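Local structure of RNA 2'-o-ribose methyltransferase (Thermus thermophilus, 1IPA) at residues E143-G149 with L169-A174; V214-H218 with S243-S247; Y201-R207 with E256-Q260; R27-I31 with I45-Q49. The protein probably transfers methyl groups to ribose 2'-oxygens of RNA, as expected of a TrmH-family methyltransferase whose active-site architecture is built on a deep trefoil knot. All coordinates share one frame; numbering follows the deposited sequence.

Interaction 1. Residues E143-G149 with L169-A174; sequences EAVLVAG and LRTLAA
V145 pairs with T171 in parallel strands and exchanges backbone bonds with R170 and L172 on either side of it; across the gap the carbonyls of V145, V147, R170 and L172 all find N-H partners. V145 N gives its hydrogen to R170 O at 2.9 Å, and V145 O takes one from L172 N at 3.0 Å. V147 N then reaches L172 O at 2.6 Å, nearly straight at 167°, while A174 N closes the ladder on V147 O at 3.2 Å and a more bent 135°. The alternate residues L146 and A148 turn their backbone groups the other way, to strand 117-122. At the opening end, R170 NH1 comes edge-on to E143 O in a weak bond, and a water accepts from R170 N. The E143 carboxylate is engaged not by R170 but by S113 and Y110. T171 hands its OG1 hydrogen to L169 O at 2.7 Å from above the carbonyl plane; with CG2 anti to the backbone N, OG1 folds back over its own chain and the methyl is left to meet V147 CG2. Branched valines suit the extended strand: V145 CG2 touches L169 CD2 at 3.7 Å under helix 127-140, whereas L146 and L172 meet by their CD2 methyls on the face of helix 176-185. In this beta-alpha-beta unit backbone bonds thus zip the inner edge of 171-174 to 144-148, leaving V145 and L146 to pack toward opposite helices.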
# COMPACT_ATOMS: atom_id res chain seq x y z
N GLU A 143 -11.50 -5.20 3.09
CA GLU A 143 -11.14 -5.67 4.42
C GLU A 143 -9.68 -6.11 4.44
O GLU A 143 -9.01 -6.08 5.47
CB GLU A 143 -12.05 -6.84 4.82
CG GLU A 143 -11.94 -7.23 6.28
CD GLU A 143 -12.86 -8.38 6.63
OE1 GLU A 143 -14.09 -8.18 6.58
OE2 GLU A 143 -12.36 -9.47 6.94
N ALA A 144 -9.18 -6.53 3.29
CA ALA A 144 -7.80 -6.97 3.22
C ALA A 144 -7.31 -7.06 1.79
O ALA A 144 -8.10 -7.20 0.86
CB ALA A 144 -7.66 -8.34 3.89
N VAL A 145 -6.00 -6.99 1.64
CA VAL A 145 -5.38 -7.11 0.33
C VAL A 145 -4.41 -8.27 0.44
O VAL A 145 -3.47 -8.22 1.22
CB VAL A 145 -4.58 -5.86 -0.07
CG1 VAL A 145 -3.85 -6.12 -1.38
CG2 VAL A 145 -5.52 -4.68 -0.22
N LEU A 146 -4.66 -9.32 -0.32
CA LEU A 146 -3.77 -10.45 -0.28
C LEU A 146 -2.89 -10.36 -1.50
O LEU A 146 -3.37 -10.42 -2.63
CB LEU A 146 -4.57 -11.76 -0.28
CG LEU A 146 -5.64 -11.85 0.81
CD1 LEU A 146 -6.28 -13.22 0.77
CD2 LEU A 146 -5.01 -11.57 2.17
N VAL A 147 -1.60 -10.20 -1.25
CA VAL A 147 -0.62 -10.10 -2.32
C VAL A 147 0.07 -11.44 -2.54
O VAL A 147 0.72 -11.99 -1.64
CB VAL A 147 0.44 -9.04 -1.99
CG1 VAL A 147 1.46 -8.97 -3.13
CG2 VAL A 147 -0.23 -7.69 -1.77
N ALA A 148 -0.08 -11.98 -3.75
CA ALA A 148 0.54 -13.24 -4.09
C ALA A 148 1.92 -12.94 -4.66
O ALA A 148 2.07 -12.84 -5.87
CB ALA A 148 -0.30 -13.99 -5.13
N GLY A 149 2.91 -12.78 -3.78
CA GLY A 149 4.26 -12.51 -4.27
C GLY A 149 5.14 -11.50 -3.55
O GLY A 149 5.61 -10.54 -4.18
N LEU A 169 -4.23 -0.78 6.61
CA LEU A 169 -4.93 -1.77 5.79
C LEU A 169 -4.29 -3.15 5.86
O LEU A 169 -3.14 -3.32 5.48
CB LEU A 169 -4.97 -1.32 4.33
CG LEU A 169 -5.78 -2.24 3.42
CD1 LEU A 169 -7.21 -2.34 3.94
CD2 LEU A 169 -5.77 -1.71 1.99
N ARG A 170 -5.05 -4.14 6.33
CA ARG A 170 -4.53 -5.50 6.43
C ARG A 170 -4.01 -5.96 5.06
O ARG A 170 -4.78 -6.23 4.14
CB ARG A 170 -5.62 -6.46 6.92
CG ARG A 170 -5.10 -7.88 7.06
CD ARG A 170 -6.20 -8.90 7.32
NE ARG A 170 -6.72 -8.86 8.68
CZ ARG A 170 -7.71 -8.07 9.08
NH1 ARG A 170 -8.29 -7.24 8.22
NH2 ARG A 170 -8.13 -8.10 10.34
N THR A 171 -2.69 -6.03 4.96
CA THR A 171 -2.04 -6.43 3.72
C THR A 171 -1.15 -7.63 3.98
O THR A 171 -0.18 -7.53 4.74
CB THR A 171 -1.18 -5.28 3.20
OG1 THR A 171 -1.98 -4.09 3.14
CG2 THR A 171 -0.63 -5.60 1.83
N LEU A 172 -1.47 -8.75 3.34
CA LEU A 172 -0.70 -9.98 3.52
C LEU A 172 -0.11 -10.55 2.24
O LEU A 172 -0.64 -10.36 1.14
CB LEU A 172 -1.57 -11.06 4.17
CG LEU A 172 -2.37 -10.75 5.44
CD1 LEU A 172 -1.52 -9.95 6.43
CD2 LEU A 172 -3.60 -9.97 5.07
N ALA A 173 1.00 -11.26 2.39
CA ALA A 173 1.67 -11.88 1.26
C ALA A 173 1.79 -13.38 1.49
O ALA A 173 1.68 -13.87 2.63
CB ALA A 173 3.05 -11.27 1.08
N ALA A 174 1.99 -14.11 0.40
CA ALA A 174 2.14 -15.56 0.42
C ALA A 174 2.25 -16.01 -1.02
O ALA A 174 1.97 -15.24 -1.95
CB ALA A 174 0.94 -16.20 1.09
O HOH W 1 -7.39 -3.43 7.06

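Interaction 2. Residues V214-H218 with S243-S247; sequences VGPEH and SLNVS
N245 OD1 is gripped twice by S247: the backbone N donates in the carbonyl plane, on a lone pair, at 2.8 Å, and the hydroxyl OG donates from above that plane at 3.0 Å. This is the N-cap of helix 246-261, and asparagine suits the place because its short amide can reach back to an N-H at the start of the helix that has no carbonyl of a preceding turn to bind. With CG anti to the backbone N (chi1 -176°), the N245 side chain brings OD1 round to S247. E217 OE1, from the other segment, lies 3.5 Å from N245 CA. Nearer the backbone, E217 CB lies 3.2 Å from L244 O. E217 O in turn lies 3.4 Å from S243 CB. V246 is the hydrophobic piece: its CG1 methyl sits beside the backbone N and comes to 3.5 Å from G215 O, close to E217 N as well, while V133 of helix 127-140 and L124 back the same side chain. G215 has room only for hydrogen, since a CB would run into the CD of P216. In relatives of the SPOUT class the corresponding loops line the cofactor pocket of the knot, and these probably do too. The cap satisfies the first turn of the helix from within its own segment, and no hydrogen bond joins the two segments; carbonyl oxygens meet C-H groups instead, and the contact rests on the van der Waals fit of V246, E217 and S243.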
# COMPACT_ATOMS: atom_id res chain seq x y z
N VAL A 214 -6.67 -9.91 -9.44
CA VAL A 214 -6.24 -9.12 -10.58
C VAL A 214 -4.77 -9.45 -10.82
O VAL A 214 -4.00 -9.61 -9.88
CB VAL A 214 -6.40 -7.61 -10.32
CG1 VAL A 214 -5.85 -6.82 -11.49
CG2 VAL A 214 -7.86 -7.26 -10.13
N GLY A 215 -4.38 -9.59 -12.09
CA GLY A 215 -3.00 -9.92 -12.38
C GLY A 215 -2.22 -8.68 -12.79
O GLY A 215 -2.71 -7.57 -12.63
N PRO A 216 -0.99 -8.85 -13.32
CA PRO A 216 -0.17 -7.70 -13.74
C PRO A 216 -0.92 -7.00 -14.86
O PRO A 216 -1.76 -7.62 -15.51
CB PRO A 216 1.12 -8.36 -14.23
CG PRO A 216 1.17 -9.66 -13.46
CD PRO A 216 -0.27 -10.11 -13.53
N GLU A 217 -0.62 -5.73 -15.11
CA GLU A 217 -1.32 -5.01 -16.17
C GLU A 217 -0.90 -5.46 -17.56
O GLU A 217 -1.68 -5.38 -18.51
CB GLU A 217 -1.11 -3.50 -16.03
CG GLU A 217 0.27 -3.01 -16.35
CD GLU A 217 0.39 -1.51 -16.22
OE1 GLU A 217 0.32 -1.00 -15.08
OE2 GLU A 217 0.54 -0.82 -17.25
N HIS A 218 0.33 -5.95 -17.69
CA HIS A 218 0.83 -6.41 -18.98
C HIS A 218 0.67 -7.92 -19.13
O HIS A 218 1.34 -8.53 -19.96
CB HIS A 218 2.30 -6.02 -19.16
CG HIS A 218 2.57 -4.55 -19.04
ND1 HIS A 218 1.82 -3.60 -19.70
CD2 HIS A 218 3.52 -3.87 -18.35
CE1 HIS A 218 2.30 -2.40 -19.42
NE2 HIS A 218 3.33 -2.54 -18.60
N SER A 243 -4.80 -1.79 -21.74
CA SER A 243 -4.88 -2.13 -20.33
C SER A 243 -4.87 -0.90 -19.43
O SER A 243 -4.73 0.23 -19.90
CB SER A 243 -3.71 -3.04 -19.95
OG SER A 243 -2.47 -2.37 -20.14
N LEU A 244 -5.02 -1.15 -18.14
CA LEU A 244 -5.02 -0.09 -17.14
C LEU A 244 -4.06 -0.45 -16.02
O LEU A 244 -3.72 -1.62 -15.82
CB LEU A 244 -6.42 0.08 -16.54
CG LEU A 244 -7.56 0.55 -17.45
CD1 LEU A 244 -8.88 0.31 -16.76
CD2 LEU A 244 -7.39 2.03 -17.78
N ASN A 245 -3.62 0.57 -15.30
CA ASN A 245 -2.74 0.40 -14.16
C ASN A 245 -3.55 -0.50 -13.22
O ASN A 245 -4.77 -0.40 -13.19
CB ASN A 245 -2.49 1.77 -13.51
CG ASN A 245 -1.51 1.70 -12.35
OD1 ASN A 245 -1.78 1.09 -11.32
ND2 ASN A 245 -0.35 2.33 -12.53
N VAL A 246 -2.87 -1.36 -12.46
CA VAL A 246 -3.57 -2.26 -11.54
C VAL A 246 -4.33 -1.51 -10.44
O VAL A 246 -5.37 -1.97 -9.98
CB VAL A 246 -2.58 -3.27 -10.88
CG1 VAL A 246 -2.05 -4.24 -11.91
CG2 VAL A 246 -1.44 -2.52 -10.26
N SER A 247 -3.82 -0.36 -10.03
CA SER A 247 -4.50 0.40 -8.99
C SER A 247 -5.83 0.94 -9.51
O SER A 247 -6.79 1.06 -8.75
CB SER A 247 -3.61 1.55 -8.50
OG SER A 247 -3.53 2.60 -9.45

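Interaction 3. Residues Y201-R207 with E256-Q260; sequences YWEANLR and EALRQ
L206 drives its CD1 methyl against A257, 3.6 Å from CA and 3.7 Å from CB, where alanine leaves room for the branch. Beside it Q260 spans two backbone groups of the loop: OE1 accepts from L206 N at 2.7 Å, and NE2 donates to A204 O at 3.1 Å. Its chain sets off beside the backbone N and then runs extended (chi2 173°), carrying the amide out to the loop. Q260 NE2 also donates to E256 OE1 at 2.6 Å, which fixes the rotation of the amide. E256 bends at chi2 (61°), turning its carboxylate to where R259 and Q260, three and four residues on, both reach it; R259 grips it side-on through NE and NH2, one nitrogen to each oxygen. E256 OE2 lies in plane at the edge of the W202 ring, and a water donates to E256 OE2 and accepts a weak bond from W202 NE1. E256 CB meets the edge of Y201, whose ring is nearly perpendicular to the carboxylate. Replacing E256 by an alanine would probably leave R259 without its charge partner and the Q260 amide freer to turn. Through Q260 and the L206-A257 contact, helix 246-261 is joined to the connection between strands 190-193 and 210-214 of the Rossmann-like SPOUT domain.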
# COMPACT_ATOMS: atom_id res chain seq x y z
N TYR A 201 -17.57 -7.09 -15.72
CA TYR A 201 -17.46 -7.08 -14.27
C TYR A 201 -18.73 -6.63 -13.55
O TYR A 201 -18.97 -7.05 -12.42
CB TYR A 201 -16.23 -6.27 -13.83
CG TYR A 201 -16.36 -4.76 -13.89
CD1 TYR A 201 -16.56 -4.02 -12.73
CD2 TYR A 201 -16.23 -4.07 -15.10
CE1 TYR A 201 -16.63 -2.62 -12.77
CE2 TYR A 201 -16.30 -2.67 -15.15
CZ TYR A 201 -16.50 -1.96 -13.97
OH TYR A 201 -16.56 -0.59 -13.99
N TRP A 202 -19.54 -5.79 -14.20
CA TRP A 202 -20.78 -5.31 -13.58
C TRP A 202 -21.80 -6.41 -13.38
O TRP A 202 -22.71 -6.25 -12.58
CB TRP A 202 -21.46 -4.26 -14.46
CG TRP A 202 -20.70 -3.01 -14.64
CD1 TRP A 202 -20.38 -2.10 -13.68
CD2 TRP A 202 -20.18 -2.51 -15.87
NE1 TRP A 202 -19.68 -1.06 -14.24
CE2 TRP A 202 -19.55 -1.29 -15.58
CE3 TRP A 202 -20.19 -2.98 -17.18
CZ2 TRP A 202 -18.92 -0.52 -16.57
CZ3 TRP A 202 -19.57 -2.22 -18.17
CH2 TRP A 202 -18.94 -1.00 -17.85
N GLU A 203 -21.65 -7.50 -14.12
CA GLU A 203 -22.60 -8.61 -14.04
C GLU A 203 -22.31 -9.62 -12.96
O GLU A 203 -23.17 -10.44 -12.62
CB GLU A 203 -22.66 -9.32 -15.40
CG GLU A 203 -22.94 -8.36 -16.54
CD GLU A 203 -23.08 -9.06 -17.86
OE1 GLU A 203 -24.05 -9.84 -18.01
OE2 GLU A 203 -22.21 -8.85 -18.74
N ALA A 204 -21.10 -9.58 -12.41
CA ALA A 204 -20.74 -10.50 -11.35
C ALA A 204 -21.48 -10.08 -10.08
O ALA A 204 -21.87 -8.93 -9.95
CB ALA A 204 -19.25 -10.48 -11.11
N ASN A 205 -21.66 -11.03 -9.17
CA ASN A 205 -22.34 -10.80 -7.90
C ASN A 205 -21.27 -10.60 -6.84
O ASN A 205 -20.67 -11.57 -6.37
CB ASN A 205 -23.20 -12.02 -7.54
CG ASN A 205 -23.77 -11.95 -6.13
OD1 ASN A 205 -24.43 -12.88 -5.68
ND2 ASN A 205 -23.53 -10.85 -5.44
N LEU A 206 -21.03 -9.35 -6.46
CA LEU A 206 -20.00 -9.05 -5.47
C LEU A 206 -20.52 -8.95 -4.04
O LEU A 206 -20.10 -8.07 -3.28
CB LEU A 206 -19.26 -7.77 -5.88
CG LEU A 206 -18.77 -7.81 -7.34
CD1 LEU A 206 -18.04 -6.53 -7.68
CD2 LEU A 206 -17.86 -9.00 -7.55
N ARG A 207 -21.42 -9.86 -3.68
CA ARG A 207 -21.99 -9.92 -2.33
C ARG A 207 -20.88 -9.99 -1.28
O ARG A 207 -19.99 -10.83 -1.37
CB ARG A 207 -22.93 -11.12 -2.20
CG ARG A 207 -23.04 -11.67 -0.78
CD ARG A 207 -24.31 -12.49 -0.57
NE ARG A 207 -25.51 -11.65 -0.57
CZ ARG A 207 -25.72 -10.65 0.29
NH1 ARG A 207 -24.83 -10.37 1.23
NH2 ARG A 207 -26.84 -9.93 0.22
N GLU A 256 -17.36 -1.18 -7.54
CA GLU A 256 -18.56 -1.84 -8.06
C GLU A 256 -19.11 -2.76 -6.97
O GLU A 256 -20.31 -3.00 -6.89
CB GLU A 256 -18.24 -2.66 -9.31
CG GLU A 256 -19.32 -3.70 -9.68
CD GLU A 256 -20.70 -3.10 -9.99
OE1 GLU A 256 -21.68 -3.88 -10.11
OE2 GLU A 256 -20.82 -1.86 -10.12
N ALA A 257 -18.21 -3.28 -6.14
CA ALA A 257 -18.62 -4.16 -5.04
C ALA A 257 -19.34 -3.28 -4.02
O ALA A 257 -20.37 -3.65 -3.49
CB ALA A 257 -17.42 -4.82 -4.41
N LEU A 258 -18.78 -2.10 -3.78
CA LEU A 258 -19.35 -1.14 -2.86
C LEU A 258 -20.69 -0.64 -3.38
O LEU A 258 -21.60 -0.34 -2.60
CB LEU A 258 -18.39 0.04 -2.67
CG LEU A 258 -18.90 1.22 -1.82
CD1 LEU A 258 -19.00 0.78 -0.36
CD2 LEU A 258 -17.95 2.42 -1.96
N ARG A 259 -20.83 -0.55 -4.70
CA ARG A 259 -22.08 -0.07 -5.28
C ARG A 259 -23.19 -1.10 -5.09
O ARG A 259 -24.34 -0.74 -4.84
CB ARG A 259 -21.90 0.22 -6.78
CG ARG A 259 -23.14 0.85 -7.44
CD ARG A 259 -23.05 0.84 -8.96
NE ARG A 259 -23.16 -0.52 -9.48
CZ ARG A 259 -24.30 -1.18 -9.60
NH1 ARG A 259 -25.44 -0.61 -9.24
NH2 ARG A 259 -24.31 -2.42 -10.05
N GLN A 260 -22.84 -2.38 -5.22
CA GLN A 260 -23.82 -3.46 -5.06
C GLN A 260 -24.25 -3.61 -3.61
O GLN A 260 -25.40 -3.94 -3.34
CB GLN A 260 -23.23 -4.79 -5.56
CG GLN A 260 -23.33 -4.98 -7.07
CD GLN A 260 -22.61 -6.22 -7.57
OE1 GLN A 260 -22.71 -7.30 -7.00
NE2 GLN A 260 -21.88 -6.06 -8.67
O HOH W 2 -19.44 0.05 -11.53

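Interaction 4. Residues R27-I31 with I45-Q49; sequences RRFLI and IELEQ
R28 and E48 form the charged part of the contact, a two-pronged salt bridge in which the guanidinium presents one side. R28 NE donates to E48 OE1 at 2.5 Å, with that oxygen in the guanidinium plane but met from above the carboxylate plane; R28 NH2 donates to E48 OE2 at 2.7 Å, on the syn side and less straight, at 137°. The flat groups are 56° apart, and the two side chains cross at about a right angle. R28 reaches so far because its chain is extended from CG to NE, beginning beside its own backbone N (chi1 -76°). R28 NH1 is turned to Q26 O, and R101 lies close to R28 NH2, so the negative charge of E48 probably eases the crowding of two arginines. A methionine in place of R28 would probably leave E48 without its positive mate across the strands.

These residues sit in the eL30-like domain, on a mixed sheet where strand 96-101 runs between 28-32 and 47-53 and pairs with both. The helix 34-42 carries the chain from the first to the second. The link between the segments is therefore made by side chains reaching over the intervening strand.

The apolar part lies on the I45 side. F29 offers the edge of its ring: CZ is 4.1 Å from I45 CD1, and the aromatic ring also meets Y154 and packs on F167. I45 itself packs against P103 and F167. I31 holds CD1 4.5 Å from I45 CG2 and 4.3 Å from L47 CD1, and packs against I37 and A40 of helix 34-42.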
# COMPACT_ATOMS: atom_id res chain seq x y z
N ARG A 27 15.53 -2.17 12.12
CA ARG A 27 14.14 -2.01 12.52
C ARG A 27 13.70 -0.56 12.57
O ARG A 27 13.01 -0.14 13.50
CB ARG A 27 13.91 -2.68 13.88
CG ARG A 27 14.01 -4.18 13.81
CD ARG A 27 13.85 -4.81 15.17
NE ARG A 27 14.16 -6.24 15.12
CZ ARG A 27 14.12 -7.05 16.17
NH1 ARG A 27 13.80 -6.59 17.37
NH2 ARG A 27 14.41 -8.34 16.00
N ARG A 28 14.10 0.21 11.56
CA ARG A 28 13.72 1.61 11.48
C ARG A 28 13.44 2.01 10.04
O ARG A 28 13.93 1.38 9.10
CB ARG A 28 14.81 2.47 12.10
CG ARG A 28 14.79 2.41 13.61
CD ARG A 28 15.97 3.08 14.24
NE ARG A 28 15.81 3.16 15.69
CZ ARG A 28 15.76 2.11 16.50
NH1 ARG A 28 15.86 0.89 16.02
NH2 ARG A 28 15.60 2.29 17.81
N PHE A 29 12.62 3.05 9.87
CA PHE A 29 12.28 3.52 8.53
C PHE A 29 11.84 4.98 8.58
O PHE A 29 11.44 5.49 9.63
CB PHE A 29 11.17 2.64 7.90
CG PHE A 29 9.86 2.68 8.63
CD1 PHE A 29 8.77 3.37 8.09
CD2 PHE A 29 9.69 2.00 9.84
CE1 PHE A 29 7.54 3.39 8.75
CE2 PHE A 29 8.45 2.01 10.50
CZ PHE A 29 7.38 2.71 9.94
N LEU A 30 11.94 5.64 7.43
CA LEU A 30 11.61 7.04 7.32
C LEU A 30 10.17 7.22 6.87
O LEU A 30 9.63 6.42 6.10
CB LEU A 30 12.55 7.71 6.32
CG LEU A 30 14.04 7.59 6.61
CD1 LEU A 30 14.84 7.92 5.36
CD2 LEU A 30 14.42 8.50 7.76
N ILE A 31 9.55 8.28 7.36
CA ILE A 31 8.19 8.58 7.00
C ILE A 31 8.12 10.04 6.53
O ILE A 31 8.11 10.96 7.35
CB ILE A 31 7.24 8.36 8.18
CG1 ILE A 31 7.40 6.92 8.70
CG2 ILE A 31 5.81 8.64 7.74
CD1 ILE A 31 6.50 6.58 9.91
N ILE A 45 2.50 3.47 15.60
CA ILE A 45 3.92 3.47 15.26
C ILE A 45 4.68 4.50 16.10
O ILE A 45 4.30 5.67 16.16
CB ILE A 45 4.12 3.77 13.76
CG1 ILE A 45 3.58 2.61 12.94
CG2 ILE A 45 5.58 4.01 13.44
CD1 ILE A 45 3.59 2.85 11.46
N GLU A 46 5.75 4.05 16.75
CA GLU A 46 6.56 4.94 17.58
C GLU A 46 7.58 5.68 16.74
O GLU A 46 8.22 5.10 15.85
CB GLU A 46 7.28 4.15 18.67
CG GLU A 46 6.44 3.07 19.34
CD GLU A 46 7.16 2.40 20.50
OE1 GLU A 46 7.28 3.03 21.57
OE2 GLU A 46 7.61 1.24 20.33
N LEU A 47 7.73 6.97 17.02
CA LEU A 47 8.68 7.82 16.32
C LEU A 47 9.88 8.08 17.23
O LEU A 47 9.73 8.08 18.45
CB LEU A 47 8.01 9.15 15.96
CG LEU A 47 7.38 9.32 14.57
CD1 LEU A 47 6.86 8.00 14.00
CD2 LEU A 47 6.29 10.37 14.67
N GLU A 48 11.06 8.28 16.65
CA GLU A 48 12.23 8.56 17.47
C GLU A 48 12.72 9.99 17.25
O GLU A 48 13.20 10.64 18.18
CB GLU A 48 13.35 7.57 17.19
CG GLU A 48 12.95 6.15 17.49
CD GLU A 48 14.13 5.22 17.62
OE1 GLU A 48 15.04 5.31 16.77
OE2 GLU A 48 14.15 4.42 18.58
N GLN A 49 12.60 10.47 16.03
CA GLN A 49 13.01 11.83 15.74
C GLN A 49 12.32 12.40 14.51
O GLN A 49 11.86 11.66 13.65
CB GLN A 49 14.53 11.93 15.58
CG GLN A 49 15.12 11.19 14.41
CD GLN A 49 16.63 11.36 14.36
OE1 GLN A 49 17.31 11.17 15.37
NE2 GLN A 49 17.15 11.71 13.19

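How the interactions relate
Interaction 4 comes first along the chain and lies in the N-terminal eL30-like domain, whose F29 also packs on Y154 and F167 of the methyltransferase part; its centre is about 23 Å from that of interaction 1 and 39 Å from that of interaction 3. The other three belong to the knotted, Rossmann-like part. Interaction 1 pairs strand 144-148 with edge strand 171-174 of its parallel sheet, and closes before interactions 2 and 3 open. Interactions 2 and 3 share helix 246-261, its start and its later turns, with centres about 19 Å apart and no touch; interaction 2 is nested in the chain loop that interaction 3 closes. One C-terminal helix thus ties two loops flanking strand 210-214.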